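Local coordinates for protein cytosolic acyl coenzyme A thioester hydrolase (Mus musculus, PDB 2V1O) that hydrolyses long-chain fatty acyl-CoAs, preferably palmitoyl-CoA, to free fatty acid and coenzyme A, here represented by its N-terminal hotdog domain, at residues Lys24-Ala29 / Asn102-Trp107; Cys46-Ala51 / Leu106-Leu111; Thr75-His80 / Leu120-Ile125; Gln85-Ser90 / Lys98-Lys103. One frame throughout, in Å; residues are numbered along the deposited sequence.

Interaction 1: Lys24-Ala29 / Asn102-Trp107; sequences KMIEEA and NKATLW
Ile26 carries most of the contact between helix 19-38 and strand 98-112, the central hotdog arrangement in which a long helix lies in the curve of an antiparallel sheet. The short helix and strand axes pass 9.7 Å apart and are inclined at 50°; alternate strand residues Asn102, Ala104 and Leu106 direct their CB atoms at one turn of the helix. The two branches of Ile26 divide this row between them. With CG2 anti to the backbone N and CG1 beside it (chi1 -71°), CG2 is turned to the middle of the strand, where it lies 4.0 Å from Ala104 CB and 3.9 Å from Leu106 CD1. The other branch runs toward Asn102 and crosses its side chain at about a right angle. Leu106 approaches obliquely; its CD1 rests against the helix backbone, 3.9 Å from Ile26 O and 4.3 Å from Glu27 CA. The contact across the two segments is therefore almost wholly apolar and buried near the centre of the chain. Polar ends at its margins are satisfied elsewhere: Asn102 ND2 is bonded to Thr56 OG1 and Asp57 O, while the Glu27 carboxylate bonds to Tyr108 OH and to the backbone N of Gly20 in the second subunit. On a different side of the helix, Lys24 NZ makes a 2.9 Å salt bridge with Glu28 OE2, reaching it from above the carboxylate plane. At Asn102, the methyl of Ile26 CD1 sits 3.3 Å from the amide oxygen Asn102 OD1.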
# COMPACT_ATOMS: atom_id res chain seq x y z
N LYS A 24 -7.98 -10.85 5.70
CA LYS A 24 -6.60 -10.82 5.26
C LYS A 24 -5.61 -11.12 6.41
O LYS A 24 -4.69 -11.94 6.24
CB LYS A 24 -6.28 -9.48 4.59
CG LYS A 24 -4.87 -9.41 4.03
CD LYS A 24 -4.77 -8.33 2.96
CE LYS A 24 -3.48 -7.53 3.07
NZ LYS A 24 -2.25 -8.32 2.78
N MET A 25 -5.82 -10.50 7.57
CA MET A 25 -4.92 -10.71 8.72
C MET A 25 -5.01 -12.15 9.23
O MET A 25 -4.02 -12.75 9.61
CB MET A 25 -5.27 -9.75 9.87
CG MET A 25 -5.02 -8.26 9.60
SD MET A 25 -5.16 -7.32 11.15
CE MET A 25 -6.59 -8.12 11.86
N ILE A 26 -6.23 -12.68 9.24
CA ILE A 26 -6.47 -14.06 9.64
C ILE A 26 -5.63 -15.01 8.78
O ILE A 26 -4.93 -15.89 9.30
CB ILE A 26 -7.97 -14.43 9.56
CG1 ILE A 26 -8.76 -13.71 10.66
CG2 ILE A 26 -8.17 -15.95 9.71
CD1 ILE A 26 -10.26 -13.66 10.39
N GLU A 27 -5.67 -14.81 7.46
CA GLU A 27 -4.99 -15.72 6.52
C GLU A 27 -3.47 -15.57 6.62
O GLU A 27 -2.75 -16.56 6.52
CB GLU A 27 -5.49 -15.51 5.09
CG GLU A 27 -5.26 -16.71 4.18
CD GLU A 27 -3.86 -16.75 3.57
OE1 GLU A 27 -3.46 -15.75 2.94
OE2 GLU A 27 -3.16 -17.78 3.71
N GLU A 28 -3.00 -14.35 6.86
CA GLU A 28 -1.57 -14.09 7.10
C GLU A 28 -1.04 -14.91 8.28
O GLU A 28 0.02 -15.55 8.17
CB GLU A 28 -1.32 -12.59 7.28
CG GLU A 28 -1.54 -11.78 5.99
CD GLU A 28 -1.55 -10.26 6.19
OE1 GLU A 28 -1.93 -9.77 7.28
OE2 GLU A 28 -1.19 -9.56 5.22
N ALA A 29 -1.79 -14.92 9.39
CA ALA A 29 -1.43 -15.73 10.55
C ALA A 29 -1.44 -17.22 10.20
O ALA A 29 -0.51 -17.93 10.55
CB ALA A 29 -2.34 -15.44 11.74
N ASN A 102 -13.58 -12.22 16.23
CA ASN A 102 -13.80 -13.34 15.34
C ASN A 102 -12.98 -14.58 15.73
O ASN A 102 -11.87 -14.46 16.24
CB ASN A 102 -13.42 -12.90 13.91
CG ASN A 102 -13.61 -14.00 12.89
OD1 ASN A 102 -12.65 -14.64 12.47
ND2 ASN A 102 -14.86 -14.25 12.53
N LYS A 103 -13.56 -15.76 15.52
CA LYS A 103 -12.81 -17.01 15.52
C LYS A 103 -13.00 -17.65 14.15
O LYS A 103 -14.12 -17.73 13.64
CB LYS A 103 -13.32 -17.98 16.60
CG LYS A 103 -13.30 -17.48 18.03
CD LYS A 103 -13.75 -18.63 18.95
CE LYS A 103 -14.34 -18.15 20.26
NZ LYS A 103 -15.79 -17.79 20.12
N ALA A 104 -11.90 -18.10 13.54
CA ALA A 104 -11.96 -18.72 12.22
C ALA A 104 -11.13 -19.99 12.21
O ALA A 104 -10.17 -20.12 12.97
CB ALA A 104 -11.47 -17.74 11.14
N THR A 105 -11.51 -20.94 11.36
CA THR A 105 -10.73 -22.14 11.15
C THR A 105 -10.37 -22.23 9.66
O THR A 105 -11.22 -22.01 8.79
CB THR A 105 -11.46 -23.41 11.64
OG1 THR A 105 -11.66 -23.32 13.05
CG2 THR A 105 -10.66 -24.68 11.32
N LEU A 106 -9.11 -22.55 9.40
CA LEU A 106 -8.59 -22.61 8.04
C LEU A 106 -7.90 -23.94 7.80
O LEU A 106 -7.33 -24.51 8.72
CB LEU A 106 -7.57 -21.49 7.83
CG LEU A 106 -7.86 -20.07 8.34
CD1 LEU A 106 -6.56 -19.26 8.38
CD2 LEU A 106 -8.88 -19.39 7.46
N TRP A 107 -7.93 -24.38 6.54
CA TRP A 107 -7.18 -25.55 6.12
C TRP A 107 -6.16 -25.16 5.06
O TRP A 107 -6.49 -24.46 4.09
CB TRP A 107 -8.12 -26.63 5.56
CG TRP A 107 -9.02 -27.20 6.60
CD1 TRP A 107 -10.22 -26.69 7.01
CD2 TRP A 107 -8.81 -28.40 7.36
NE1 TRP A 107 -10.77 -27.49 7.98
CE2 TRP A 107 -9.92 -28.55 8.22
CE3 TRP A 107 -7.78 -29.35 7.41
CZ2 TRP A 107 -10.04 -29.62 9.11
CZ3 TRP A 107 -7.90 -30.42 8.30
CH2 TRP A 107 -9.03 -30.54 9.14

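Interaction 2: Cys46-Ala51 / Leu106-Leu111; sequences CVAALA and LWYVPL. With COA (coenzyme A), chain G.
Leu50 and Tyr108 face each other in a non-hydrogen-bonded antiparallel pair, where strand 46-57 borders strand 98-112 in the hotdog sheet. From Leu50 the side chain leaves with CG anti to the backbone N (chi1 -178°), which carries it across to the neighbouring strand. Its CB lies 3.9 Å from Tyr108 CE1, at the start of an oblique crossing. Farther out, CD1 sits over one face of the phenol ring, 4.1 Å from the Tyr108 ring centroid, in a CH-pi contact offset toward the rim. The same methyl also touches Trp107 O and Leu106 CB, while the CD2 branch turns to the Glu27 side chain on the helix. At the ring's end, Tyr108 OH lies 4.0 Å from Leu50 CD1.

The backbones are joined by reciprocal bonds between Val47 and Leu111 and between Ala49 and Val109, followed by Ala51 N to Trp107 O at 2.8 Å. The Ala49 N bond to Val109 O is nearly straight (178°), although the donor stands above the carbonyl plane. The face carrying Ala49, Val109 and Leu111 is turned to coenzyme A: Leu111 CD2 meets CEP at 3.8 Å, and Ala49 CB packs on C6P of the pantetheine arm. That arm is held by its amide, N4P giving a 2.9 Å hydrogen bond to Leu50 O.

The opposite face, with Ala48, Leu50 and Tyr108, lies against helix 19-38, where Ala48 and Tyr108 touch Ser34. Strand 82-91 flanks strand 98-112 on its other side, and Phe58 of the second subunit packs on Leu50.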
# COMPACT_ATOMS: atom_id res chain seq x y z
N CYS A 46 8.64 -26.20 1.02
CA CYS A 46 7.27 -25.97 0.58
C CYS A 46 6.69 -24.69 1.16
O CYS A 46 7.26 -24.09 2.10
CB CYS A 46 6.41 -27.16 0.98
SG CYS A 46 6.31 -27.43 2.76
N VAL A 47 5.56 -24.28 0.59
CA VAL A 47 4.77 -23.19 1.15
C VAL A 47 3.33 -23.68 1.28
O VAL A 47 2.80 -24.34 0.38
CB VAL A 47 4.83 -21.92 0.29
CG1 VAL A 47 3.88 -20.86 0.82
CG2 VAL A 47 6.25 -21.38 0.27
N ALA A 48 2.71 -23.37 2.41
CA ALA A 48 1.34 -23.77 2.66
C ALA A 48 0.38 -22.88 1.86
O ALA A 48 0.49 -21.66 1.93
CB ALA A 48 1.03 -23.69 4.14
N ALA A 49 -0.53 -23.50 1.11
CA ALA A 49 -1.58 -22.78 0.36
C ALA A 49 -2.94 -22.91 1.05
O ALA A 49 -3.30 -24.00 1.51
CB ALA A 49 -1.66 -23.32 -1.06
N LEU A 50 -3.71 -21.82 1.11
CA LEU A 50 -5.05 -21.88 1.70
C LEU A 50 -5.98 -22.71 0.84
O LEU A 50 -6.24 -22.38 -0.32
CB LEU A 50 -5.65 -20.48 1.92
CG LEU A 50 -7.04 -20.45 2.57
CD1 LEU A 50 -6.98 -20.94 4.01
CD2 LEU A 50 -7.65 -19.07 2.51
N ALA A 51 -6.50 -23.79 1.42
CA ALA A 51 -7.46 -24.65 0.73
C ALA A 51 -8.92 -24.35 1.11
O ALA A 51 -9.81 -24.46 0.26
CB ALA A 51 -7.14 -26.13 0.97
N LEU A 106 -9.11 -22.55 9.40
CA LEU A 106 -8.59 -22.61 8.04
C LEU A 106 -7.90 -23.94 7.80
O LEU A 106 -7.33 -24.51 8.72
CB LEU A 106 -7.57 -21.49 7.83
CG LEU A 106 -7.86 -20.07 8.34
CD1 LEU A 106 -6.56 -19.26 8.38
CD2 LEU A 106 -8.88 -19.39 7.46
N TRP A 107 -7.93 -24.38 6.54
CA TRP A 107 -7.18 -25.55 6.12
C TRP A 107 -6.16 -25.16 5.06
O TRP A 107 -6.49 -24.46 4.09
CB TRP A 107 -8.12 -26.63 5.56
CG TRP A 107 -9.02 -27.20 6.60
CD1 TRP A 107 -10.22 -26.69 7.01
CD2 TRP A 107 -8.81 -28.40 7.36
NE1 TRP A 107 -10.77 -27.49 7.98
CE2 TRP A 107 -9.92 -28.55 8.22
CE3 TRP A 107 -7.78 -29.35 7.41
CZ2 TRP A 107 -10.04 -29.62 9.11
CZ3 TRP A 107 -7.90 -30.42 8.30
CH2 TRP A 107 -9.03 -30.54 9.14
N TYR A 108 -4.93 -25.62 5.28
CA TYR A 108 -3.81 -25.40 4.37
C TYR A 108 -3.28 -26.73 3.85
O TYR A 108 -3.37 -27.75 4.52
CB TYR A 108 -2.69 -24.65 5.09
CG TYR A 108 -3.02 -23.21 5.36
CD1 TYR A 108 -2.65 -22.21 4.45
CD2 TYR A 108 -3.72 -22.84 6.51
CE1 TYR A 108 -2.97 -20.88 4.68
CE2 TYR A 108 -4.05 -21.49 6.75
CZ TYR A 108 -3.66 -20.52 5.83
OH TYR A 108 -3.96 -19.19 6.04
N VAL A 109 -2.70 -26.68 2.66
CA VAL A 109 -2.05 -27.83 2.04
C VAL A 109 -0.64 -27.38 1.59
O VAL A 109 -0.52 -26.37 0.90
CB VAL A 109 -2.88 -28.35 0.84
CG1 VAL A 109 -2.17 -29.49 0.13
CG2 VAL A 109 -4.30 -28.78 1.29
N PRO A 110 0.41 -28.12 1.99
CA PRO A 110 1.75 -27.72 1.56
C PRO A 110 2.03 -28.08 0.11
O PRO A 110 1.80 -29.23 -0.31
CB PRO A 110 2.68 -28.50 2.50
CG PRO A 110 1.89 -29.72 2.89
CD PRO A 110 0.43 -29.32 2.85
N LEU A 111 2.53 -27.10 -0.64
CA LEU A 111 2.92 -27.31 -2.04
C LEU A 111 4.41 -27.08 -2.20
O LEU A 111 4.94 -26.07 -1.72
CB LEU A 111 2.14 -26.37 -2.96
CG LEU A 111 0.60 -26.46 -2.91
CD1 LEU A 111 -0.02 -25.45 -3.87
CD2 LEU A 111 0.13 -27.87 -3.22
N1A COA G . -10.18 -28.12 2.01
C2A COA G . -9.46 -28.92 2.86
N3A COA G . -8.59 -29.85 2.35
C4A COA G . -8.45 -29.97 1.00
C5A COA G . -9.16 -29.17 0.12
C6A COA G . -10.04 -28.23 0.63
N6A COA G . -10.76 -27.45 -0.17
N7A COA G . -8.81 -29.52 -1.15
C8A COA G . -7.90 -30.51 -1.07
N9A COA G . -7.67 -30.79 0.24
C1B COA G . -6.66 -31.68 0.81
C2B COA G . -7.06 -33.15 0.68
O2B COA G . -7.99 -33.52 1.67
C3B COA G . -5.70 -33.82 0.78
O3B COA G . -5.30 -34.03 2.12
P3B COA G . -5.37 -35.49 2.81
O7A COA G . -6.81 -35.85 2.95
O8A COA G . -4.67 -36.47 1.90
O9A COA G . -4.70 -35.41 4.16
C4B COA G . -4.75 -32.79 0.17
O4B COA G . -5.45 -31.56 0.12
C5B COA G . -4.25 -33.17 -1.22
O5B COA G . -5.33 -33.57 -2.04
P1A COA G . -5.05 -33.83 -3.60
O1A COA G . -3.73 -34.53 -3.75
O2A COA G . -6.22 -34.59 -4.16
O3A COA G . -4.94 -32.38 -4.28
P2A COA G . -6.17 -31.55 -4.89
O4A COA G . -7.44 -31.75 -4.11
O5A COA G . -6.34 -31.83 -6.37
O6A COA G . -5.63 -30.04 -4.74
CBP COA G . -5.08 -28.01 -3.59
CCP COA G . -5.57 -29.45 -3.45
CDP COA G . -5.30 -27.28 -2.26
CEP COA G . -3.58 -28.07 -3.88
CAP COA G . -5.85 -27.33 -4.73
OAP COA G . -7.25 -27.35 -4.49
C9P COA G . -5.40 -25.92 -4.99
O9P COA G . -4.19 -25.69 -5.66
N8P COA G . -6.19 -24.94 -4.57
C7P COA G . -5.79 -23.55 -4.58
C6P COA G . -4.87 -23.21 -3.41
C5P COA G . -4.52 -21.74 -3.46
O5P COA G . -3.74 -21.33 -4.35
N4P COA G . -5.08 -20.96 -2.54
C3P COA G . -5.24 -19.51 -2.69
C2P COA G . -6.15 -19.11 -3.86
S1P COA G . -6.13 -17.30 -3.95

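Interaction 3: Thr75-His80 / Leu120-Ile125; sequences TYTSKH and LEVPPI. With COA (coenzyme A), chain G.
Val122 and the turn at Ser78-His80 form the centre of a surface contact in which the loop after strand 98-112 runs roughly antiparallel to the end of strand 67-77 in the hotdog domain. Val122 N gives a nearly straight 2.8 Å hydrogen bond to Lys79 O. Its two methyls straddle the turn: CG1 packs 3.7 Å from Thr77 CG2, whereas CG2 lies against the His80 backbone. Thr77 CG2 also meets Ile125 CG2, so this methyl is wedged between two branched side chains.

Around these methyl contacts, the extended Lys79 chain runs alongside Glu121, pointing the same way, and their charged ends form only a long salt bridge. Glu121 CG approaches the His80 ring obliquely, while Leu120 O lies at its edge and accepts a weak 3.3 Å hydrogen bond from His80 ND1. Water bridges Lys79 O and Val122 O, and another links Thr77 OG1 to Ile125 N. Farther out, Val122 and Ile125 rest on His37 of helix 19-38.

The turn also holds the 3'-phosphate of coenzyme A. Tyr140, Lys144 and Arg147 hydrogen-bond the ligand as well, and Ser81 OG bonds to Ser78 OG. Chi1 of 67° sets Ser78 OG between its backbone N and carbonyl carbon, pointing at the phosphate. Phosphate oxygen O9A is gripped twice, by Ser78 OG at 2.6 Å and by His80 N at 2.9 Å.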
# COMPACT_ATOMS: atom_id res chain seq x y z
N THR A 75 -4.36 -27.08 15.10
CA THR A 75 -5.22 -27.90 15.94
C THR A 75 -5.37 -29.33 15.42
O THR A 75 -5.80 -30.23 16.15
CB THR A 75 -6.60 -27.24 16.12
OG1 THR A 75 -7.13 -26.89 14.83
CG2 THR A 75 -6.44 -25.97 16.96
N TYR A 76 -5.00 -29.53 14.15
CA TYR A 76 -5.01 -30.87 13.55
C TYR A 76 -4.10 -30.94 12.33
O TYR A 76 -3.90 -29.94 11.63
CB TYR A 76 -6.44 -31.30 13.16
CG TYR A 76 -6.54 -32.74 12.73
CD1 TYR A 76 -6.47 -33.78 13.67
CD2 TYR A 76 -6.67 -33.08 11.38
CE1 TYR A 76 -6.53 -35.10 13.28
CE2 TYR A 76 -6.74 -34.41 10.99
CZ TYR A 76 -6.67 -35.41 11.94
OH TYR A 76 -6.73 -36.72 11.56
N THR A 77 -3.54 -32.12 12.10
CA THR A 77 -2.88 -32.42 10.82
C THR A 77 -3.36 -33.77 10.28
O THR A 77 -3.47 -34.75 11.03
CB THR A 77 -1.33 -32.40 10.91
OG1 THR A 77 -0.86 -33.42 11.81
CG2 THR A 77 -0.80 -31.02 11.34
N SER A 78 -3.66 -33.80 8.99
CA SER A 78 -3.95 -35.04 8.27
C SER A 78 -2.69 -35.40 7.49
O SER A 78 -1.63 -34.80 7.71
CB SER A 78 -5.16 -34.86 7.35
OG SER A 78 -4.87 -33.96 6.29
N LYS A 79 -2.79 -36.38 6.58
CA LYS A 79 -1.61 -36.79 5.81
C LYS A 79 -1.02 -35.64 4.99
O LYS A 79 0.20 -35.48 4.94
CB LYS A 79 -1.92 -37.99 4.91
CG LYS A 79 -0.67 -38.56 4.24
CD LYS A 79 -0.89 -39.90 3.57
CE LYS A 79 0.37 -40.34 2.83
NZ LYS A 79 0.24 -41.72 2.27
N HIS A 80 -1.89 -34.84 4.37
CA HIS A 80 -1.47 -33.76 3.47
C HIS A 80 -2.11 -32.40 3.75
O HIS A 80 -2.10 -31.52 2.88
CB HIS A 80 -1.76 -34.14 2.01
CG HIS A 80 -1.24 -35.49 1.62
ND1 HIS A 80 0.08 -35.71 1.32
CD2 HIS A 80 -1.87 -36.67 1.46
CE1 HIS A 80 0.25 -36.98 1.00
NE2 HIS A 80 -0.93 -37.59 1.07
N LEU A 120 2.59 -32.15 -0.56
CA LEU A 120 3.53 -32.86 0.30
C LEU A 120 2.88 -33.41 1.56
O LEU A 120 1.80 -32.97 1.96
CB LEU A 120 4.70 -31.94 0.68
CG LEU A 120 5.51 -31.35 -0.47
CD1 LEU A 120 6.58 -30.47 0.08
CD2 LEU A 120 6.11 -32.45 -1.35
N GLU A 121 3.54 -34.40 2.16
CA GLU A 121 3.12 -34.94 3.44
C GLU A 121 3.41 -33.95 4.57
O GLU A 121 4.48 -33.33 4.61
CB GLU A 121 3.81 -36.28 3.71
CG GLU A 121 3.31 -37.41 2.80
CD GLU A 121 4.04 -38.74 3.00
OE1 GLU A 121 4.96 -38.82 3.83
OE2 GLU A 121 3.67 -39.71 2.30
N VAL A 122 2.44 -33.80 5.46
CA VAL A 122 2.54 -32.89 6.60
C VAL A 122 3.12 -33.65 7.80
O VAL A 122 2.68 -34.75 8.10
CB VAL A 122 1.14 -32.33 6.97
CG1 VAL A 122 1.20 -31.53 8.27
CG2 VAL A 122 0.60 -31.44 5.85
N PRO A 123 4.13 -33.06 8.49
CA PRO A 123 4.61 -33.69 9.73
C PRO A 123 3.50 -33.77 10.79
O PRO A 123 2.70 -32.85 10.91
CB PRO A 123 5.73 -32.75 10.21
CG PRO A 123 6.09 -31.91 9.03
CD PRO A 123 4.88 -31.84 8.15
N PRO A 124 3.40 -34.90 11.52
CA PRO A 124 2.44 -34.93 12.62
C PRO A 124 2.73 -33.89 13.71
O PRO A 124 3.89 -33.57 13.97
CB PRO A 124 2.58 -36.35 13.17
CG PRO A 124 3.10 -37.15 12.01
CD PRO A 124 4.06 -36.20 11.33
N ILE A 125 1.67 -33.34 14.32
CA ILE A 125 1.82 -32.47 15.49
C ILE A 125 1.72 -33.25 16.79
O ILE A 125 1.19 -34.36 16.81
CB ILE A 125 0.78 -31.31 15.53
CG1 ILE A 125 -0.66 -31.83 15.42
CG2 ILE A 125 1.12 -30.27 14.49
CD1 ILE A 125 -1.72 -30.85 15.94
N1A COA G . -10.18 -28.12 2.01
C2A COA G . -9.46 -28.92 2.86
N3A COA G . -8.59 -29.85 2.35
C4A COA G . -8.45 -29.97 1.00
C5A COA G . -9.16 -29.17 0.12
C6A COA G . -10.04 -28.23 0.63
N6A COA G . -10.76 -27.45 -0.17
N7A COA G . -8.81 -29.52 -1.15
C8A COA G . -7.90 -30.51 -1.07
N9A COA G . -7.67 -30.79 0.24
C1B COA G . -6.66 -31.68 0.81
C2B COA G . -7.06 -33.15 0.68
O2B COA G . -7.99 -33.52 1.67
C3B COA G . -5.70 -33.82 0.78
O3B COA G . -5.30 -34.03 2.12
P3B COA G . -5.37 -35.49 2.81
O7A COA G . -6.81 -35.85 2.95
O8A COA G . -4.67 -36.47 1.90
O9A COA G . -4.70 -35.41 4.16
C4B COA G . -4.75 -32.79 0.17
O4B COA G . -5.45 -31.56 0.12
C5B COA G . -4.25 -33.17 -1.22
O5B COA G . -5.33 -33.57 -2.04
P1A COA G . -5.05 -33.83 -3.60
O1A COA G . -3.73 -34.53 -3.75
O2A COA G . -6.22 -34.59 -4.16
O3A COA G . -4.94 -32.38 -4.28
P2A COA G . -6.17 -31.55 -4.89
O4A COA G . -7.44 -31.75 -4.11
O5A COA G . -6.34 -31.83 -6.37
O6A COA G . -5.63 -30.04 -4.74
CBP COA G . -5.08 -28.01 -3.59
CCP COA G . -5.57 -29.45 -3.45
CDP COA G . -5.30 -27.28 -2.26
CEP COA G . -3.58 -28.07 -3.88
CAP COA G . -5.85 -27.33 -4.73
OAP COA G . -7.25 -27.35 -4.49
C9P COA G . -5.40 -25.92 -4.99
O9P COA G . -4.19 -25.69 -5.66
N8P COA G . -6.19 -24.94 -4.57
C7P COA G . -5.79 -23.55 -4.58
C6P COA G . -4.87 -23.21 -3.41
C5P COA G . -4.52 -21.74 -3.46
O5P COA G . -3.74 -21.33 -4.35
N4P COA G . -5.08 -20.96 -2.54
C3P COA G . -5.24 -19.51 -2.69
C2P COA G . -6.15 -19.11 -3.86
S1P COA G . -6.13 -17.30 -3.95
O HOH W 1 -0.52 -35.34 13.94
O HOH W 2 1.78 -37.02 6.55

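Interaction 4: Gln85-Ser90 / Lys98-Lys103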
# COMPACT_ATOMS: atom_id res chain seq x y z
N GLN A 85 -6.68 -22.86 13.75
CA GLN A 85 -7.69 -22.02 14.39
C GLN A 85 -7.09 -20.66 14.66
O GLN A 85 -5.99 -20.54 15.21
CB GLN A 85 -8.18 -22.64 15.69
CG GLN A 85 -8.98 -23.91 15.49
CD GLN A 85 -9.51 -24.49 16.79
OE1 GLN A 85 -9.35 -23.90 17.86
NE2 GLN A 85 -10.13 -25.66 16.70
N VAL A 86 -7.81 -19.62 14.26
CA VAL A 86 -7.34 -18.25 14.40
C VAL A 86 -8.32 -17.44 15.25
O VAL A 86 -9.54 -17.50 15.02
CB VAL A 86 -7.14 -17.56 13.03
CG1 VAL A 86 -6.68 -16.09 13.20
CG2 VAL A 86 -6.13 -18.35 12.19
N HIS A 87 -7.79 -16.70 16.22
CA HIS A 87 -8.60 -15.80 17.06
C HIS A 87 -8.22 -14.36 16.79
O HIS A 87 -7.03 -14.02 16.79
CB HIS A 87 -8.39 -16.07 18.56
CG HIS A 87 -9.09 -17.29 19.06
ND1 HIS A 87 -8.77 -18.56 18.63
CD2 HIS A 87 -10.07 -17.45 19.98
CE1 HIS A 87 -9.54 -19.44 19.24
NE2 HIS A 87 -10.33 -18.79 20.07
N VAL A 88 -9.23 -13.51 16.59
CA VAL A 88 -9.02 -12.08 16.41
C VAL A 88 -9.66 -11.34 17.58
O VAL A 88 -10.86 -11.51 17.85
CB VAL A 88 -9.61 -11.55 15.10
CG1 VAL A 88 -9.40 -10.04 14.96
CG2 VAL A 88 -9.00 -12.29 13.90
N MET A 89 -8.86 -10.53 18.26
CA MET A 89 -9.32 -9.73 19.39
C MET A 89 -9.01 -8.26 19.11
O MET A 89 -7.92 -7.92 18.61
CB MET A 89 -8.66 -10.22 20.68
CG MET A 89 -9.13 -9.53 21.95
SD MET A 89 -8.17 -9.89 23.46
CE MET A 89 -6.46 -9.70 22.94
N SER A 90 -9.98 -7.39 19.38
CA SER A 90 -9.76 -5.95 19.28
C SER A 90 -9.38 -5.42 20.64
O SER A 90 -9.89 -5.89 21.67
CB SER A 90 -11.01 -5.22 18.77
OG SER A 90 -12.08 -5.38 19.68
N LYS A 98 -11.16 -4.79 25.66
CA LYS A 98 -10.90 -5.85 24.68
C LYS A 98 -12.17 -6.63 24.35
O LYS A 98 -12.97 -6.92 25.24
CB LYS A 98 -9.83 -6.80 25.19
CG LYS A 98 -8.58 -6.11 25.69
CD LYS A 98 -7.51 -7.12 26.06
CE LYS A 98 -6.28 -6.40 26.57
NZ LYS A 98 -5.28 -7.37 27.09
N LYS A 99 -12.34 -6.97 23.07
CA LYS A 99 -13.52 -7.69 22.57
C LYS A 99 -13.06 -8.80 21.63
O LYS A 99 -12.10 -8.61 20.88
CB LYS A 99 -14.42 -6.76 21.75
CG LYS A 99 -14.94 -5.53 22.46
CD LYS A 99 -15.57 -4.58 21.45
CE LYS A 99 -16.01 -3.29 22.13
NZ LYS A 99 -16.41 -2.26 21.13
N LEU A 100 -13.74 -9.94 21.65
CA LEU A 100 -13.52 -10.97 20.64
C LEU A 100 -14.20 -10.54 19.34
O LEU A 100 -15.42 -10.36 19.30
CB LEU A 100 -14.03 -12.34 21.11
CG LEU A 100 -14.00 -13.49 20.09
CD1 LEU A 100 -12.57 -13.87 19.69
CD2 LEU A 100 -14.76 -14.68 20.63
N THR A 101 -13.40 -10.35 18.30
CA THR A 101 -13.90 -9.95 17.00
C THR A 101 -14.39 -11.16 16.23
O THR A 101 -15.48 -11.15 15.67
CB THR A 101 -12.80 -9.24 16.17
OG1 THR A 101 -12.26 -8.17 16.95
CG2 THR A 101 -13.37 -8.69 14.85
N ASN A 102 -13.58 -12.22 16.23
CA ASN A 102 -13.80 -13.34 15.34
C ASN A 102 -12.98 -14.58 15.73
O ASN A 102 -11.87 -14.46 16.24
CB ASN A 102 -13.42 -12.90 13.91
CG ASN A 102 -13.61 -14.00 12.89
OD1 ASN A 102 -12.65 -14.64 12.47
ND2 ASN A 102 -14.86 -14.25 12.53
N LYS A 103 -13.56 -15.76 15.52
CA LYS A 103 -12.81 -17.01 15.52
C LYS A 103 -13.00 -17.65 14.15
O LYS A 103 -14.12 -17.73 13.64
CB LYS A 103 -13.32 -17.98 16.60
CG LYS A 103 -13.30 -17.48 18.03
CD LYS A 103 -13.75 -18.63 18.95
CE LYS A 103 -14.34 -18.15 20.26
NZ LYS A 103 -15.79 -17.79 20.12
O HOH W 3 -14.11 -6.29 17.98
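This contact is the antiparallel pairing of strands 82-91 and 98-112, consecutive in the chain and neighbours in the hotdog sheet, toward the turn end of their hairpin. Val88 and Asn102 form a hydrogen-bonded pair, as do Ser90 and Lys99 farther along. Between them the register slips by one residue: Val88 O accepts from both Thr101 N (2.8 Å) and Asn102 N (3.2 Å), which arrive from the same face of its carbonyl plane.

In the bulge, Thr101 directs its CB toward the partner strand, where Val88 CG1 packs 3.7 Å from Thr101 CB. With CG1 anti to the backbone N (chi1 179°), Val88 directs this methyl at the bulge, and CG2 lies against Ile26 of helix 19-38. Leu100 CD1 tucks up to Val88 O. A water joins Ser90 OG and Thr101 OG1, at 2.8 Å from each.

On the face away from that helix, aliphatic lysine stems cover their neighbours. Lys103 crosses His87 obliquely, its CG over the imidazole face 4.1 Å from the His87 ring centroid in a CH-pi contact. Met89 SD meets the stem of Lys98 at CB and CD, both 3.9 Å away. The side chain of Thr101 lies about 4 Å from a bound coenzyme A, and its backbone bonds to that of Leu59. The doubled acceptor at Val88, facing Thr101 and Asn102, is the hallmark of a classic beta bulge, here set within a beta hairpin.

Overall arrangement
From the N terminus, helix 19-38 comes first, and interaction 1 closes a long loop by laying it on the middle of strand 98-112. Strand 46-57 follows and joins the later part of that same strand in interaction 2, so the two contacts share Leu106 and Trp107. Interaction 3 starts at the end of strand 67-77 and closes on the loop before helix 130-146, crossing both. Interaction 4, the short hairpin closure, nests inside interactions 2 and 3 and shares Asn102 and Lys103 with interaction 1. Strand 98-112 thus meets helix 19-38, strand 46-57 and its hairpin partner 82-91; interactions 2 and 3 contact the same coenzyme A, with interaction 4 on the opposite side of the chain's centre.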